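Local coordinates for ACYL carrier protein ACPA (Mycobacterium tuberculosis, PDB 2CGQ) that probably carries acyl chains as thioesters on a phosphopantetheine arm, as acyl carrier proteins do, at residues A[27-32]-A[91-96]. Sequence-based numbering, arbitrary orientation. Where two conformers were deposited one is given.
Sequences MEEAIN and VYTSVA. Unlike the reference sequence in segment 27-32: Glu-28 (reference Lys).
Ile-31 and Val-95 meet tip to tip at the apolar centre of this contact, CD1 of Ile-31 lying 3.7 Å from CG2 of Val-95. The contact joins the first and last helices of the four-helix acyl carrier protein fold, 27-39 and 88-96. The N-to-C directions of the short segments are 123° apart, and their axes come within 10.2 Å. The other branch of Ile-31, CG2, passes alongside CG1 of Val-91 and also reaches the edge of the Tyr-92 ring near CE1. Phe-73 and Leu-69 of helix 59-73 touch Ile-31 and Val-91, respectively, so this centre continues into the bundle core.

Toward the end of helix 88-96, Met-27 lies alongside Val-95, with SD 3.7 Å from CG1 of Val-95. Met-27 CG lies anti to the backbone N, and a bend at chi3 turns CE to the Tyr-92 carbonyl and the methyl of Ala-96.

Tyr-92 is the knob of the interface, seated among Met-27, Glu-28, Ile-31 and Asn-32. Glu-28, which differs from the reference sequence, covers one face of the ring. Its CG makes a CH-pi contact 3.5 Å from the ring centroid of Tyr-92, almost on the normal. The carboxylate continues over the CD2-CE2 side, its plane only 10° from that of the ring. Ala-47, in a loop, also touches Tyr-92.

At the polar edge, Tyr-92 OH donates a hydrogen bond to an in-plane lone pair of Asn-32 OD1 at 2.6 Å, with a C=O...donor angle of 120°.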
loop_
_atom_site.group_PDB
_atom_site.type_symbol
_atom_site.label_atom_id
_atom_site.label_comp_id
_atom_site.label_asym_id
_atom_site.label_seq_id
_atom_site.Cartn_x
_atom_site.Cartn_y
_atom_site.Cartn_z
ATOM N N MET A 27 5.572 -9.350 -6.408
ATOM C CA MET A 27 5.656 -8.122 -5.619
ATOM C C MET A 27 4.229 -7.646 -5.336
ATOM O O MET A 27 3.874 -7.241 -4.225
ATOM C CB MET A 27 6.434 -7.054 -6.378
ATOM C CG MET A 27 6.463 -5.654 -5.693
ATOM S SD MET A 27 6.914 -4.237 -6.754
ATOM C CE MET A 27 5.272 -3.692 -7.316
ATOM N N GLU A 28 3.408 -7.665 -6.359
ATOM C CA GLU A 28 2.031 -7.214 -6.210
ATOM C C GLU A 28 1.235 -8.067 -5.252
ATOM O O GLU A 28 0.452 -7.520 -4.475
ATOM C CB GLU A 28 1.319 -7.169 -7.555
ATOM C CG GLU A 28 1.636 -5.940 -8.350
ATOM C CD GLU A 28 0.909 -5.904 -9.673
ATOM O OE1 GLU A 28 -0.241 -6.455 -9.797
ATOM O OE2 GLU A 28 1.494 -5.307 -10.591
ATOM N N GLU A 29 1.411 -9.388 -5.324
ATOM C CA GLU A 29 0.728 -10.312 -4.407
ATOM C C GLU A 29 1.099 -10.047 -2.960
ATOM O O GLU A 29 0.251 -10.106 -2.071
ATOM C CB GLU A 29 1.035 -11.773 -4.749
ATOM C CG GLU A 29 0.227 -12.269 -5.927
ATOM C CD GLU A 29 0.608 -13.696 -6.301
ATOM O OE1 GLU A 29 1.177 -13.891 -7.410
ATOM O OE2 GLU A 29 0.409 -14.595 -5.440
ATOM N N ALA A 30 2.379 -9.787 -2.723
ATOM C CA ALA A 30 2.854 -9.430 -1.394
ATOM C C ALA A 30 2.277 -8.118 -0.915
ATOM O O ALA A 30 1.901 -7.975 0.254
ATOM C CB ALA A 30 4.346 -9.362 -1.385
ATOM N N ILE A 31 2.181 -7.131 -1.809
ATOM C CA ILE A 31 1.615 -5.848 -1.384
ATOM C C ILE A 31 0.148 -6.045 -1.039
ATOM O O ILE A 31 -0.339 -5.488 -0.045
ATOM C CB ILE A 31 1.842 -4.750 -2.442
ATOM C CG1 ILE A 31 3.352 -4.443 -2.529
ATOM C CG2 ILE A 31 1.012 -3.534 -2.130
ATOM C CD1 ILE A 31 3.730 -3.598 -3.769
ATOM N N ASN A 32 -0.565 -6.841 -1.848
ATOM C CA ASN A 32 -1.979 -7.142 -1.587
ATOM C C ASN A 32 -2.153 -7.813 -0.256
ATOM O O ASN A 32 -3.051 -7.452 0.510
ATOM C CB ASN A 32 -2.583 -8.031 -2.672
ATOM C CG ASN A 32 -2.635 -7.369 -4.011
ATOM O OD1 ASN A 32 -2.506 -6.125 -4.139
ATOM N ND2 ASN A 32 -2.862 -8.184 -5.040
ATOM N N VAL A 91 0.644 2.510 -4.891
ATOM C CA VAL A 91 1.424 1.696 -3.931
ATOM C C VAL A 91 2.363 0.726 -4.681
ATOM O O VAL A 91 3.576 0.633 -4.377
ATOM C CB VAL A 91 0.513 0.898 -2.987
ATOM C CG1 VAL A 91 1.370 0.119 -1.961
ATOM C CG2 VAL A 91 -0.424 1.784 -2.213
ATOM N N TYR A 92 1.846 0.013 -5.705
ATOM C CA TYR A 92 2.695 -0.873 -6.504
ATOM C C TYR A 92 3.865 -0.147 -7.121
ATOM O O TYR A 92 4.969 -0.618 -7.094
ATOM C CB TYR A 92 1.888 -1.572 -7.615
ATOM C CG TYR A 92 0.736 -2.449 -7.212
ATOM C CD1 TYR A 92 0.595 -2.999 -5.962
ATOM C CD2 TYR A 92 -0.184 -2.870 -8.187
ATOM C CE1 TYR A 92 -0.473 -3.877 -5.665
ATOM C CE2 TYR A 92 -1.223 -3.738 -7.905
ATOM C CZ TYR A 92 -1.378 -4.249 -6.677
ATOM O OH TYR A 92 -2.463 -5.073 -6.481
ATOM N N THR A 93 3.636 1.030 -7.691
ATOM C CA THR A 93 4.717 1.691 -8.440
ATOM C C THR A 93 5.697 2.307 -7.430
ATOM O O THR A 93 6.892 2.419 -7.733
ATOM C CB THR A 93 4.159 2.693 -9.475
ATOM O OG1 THR A 93 3.341 3.608 -8.796
ATOM C CG2 THR A 93 3.301 2.006 -10.408
ATOM N N SER A 94 5.234 2.625 -6.226
ATOM C CA SER A 94 6.141 3.159 -5.168
ATOM C C SER A 94 7.136 2.097 -4.715
ATOM O O SER A 94 8.311 2.426 -4.435
ATOM C CB SER A 94 5.396 3.706 -3.955
ATOM O OG SER A 94 4.939 5.024 -4.138
ATOM N N VAL A 95 6.688 0.840 -4.629
ATOM C CA VAL A 95 7.578 -0.255 -4.318
ATOM C C VAL A 95 8.379 -0.683 -5.555
ATOM O O VAL A 95 9.566 -0.994 -5.440
ATOM C CB VAL A 95 6.785 -1.430 -3.752
ATOM C CG1 VAL A 95 7.665 -2.637 -3.486
ATOM C CG2 VAL A 95 6.032 -0.965 -2.488
ATOM N N ALA A 96 7.729 -0.748 -6.718
ATOM C CA ALA A 96 8.418 -1.186 -7.967
ATOM C C ALA A 96 9.689 -0.433 -8.296
ATOM O O ALA A 96 10.588 -0.994 -8.955
ATOM C CB ALA A 96 7.486 -1.103 -9.132
#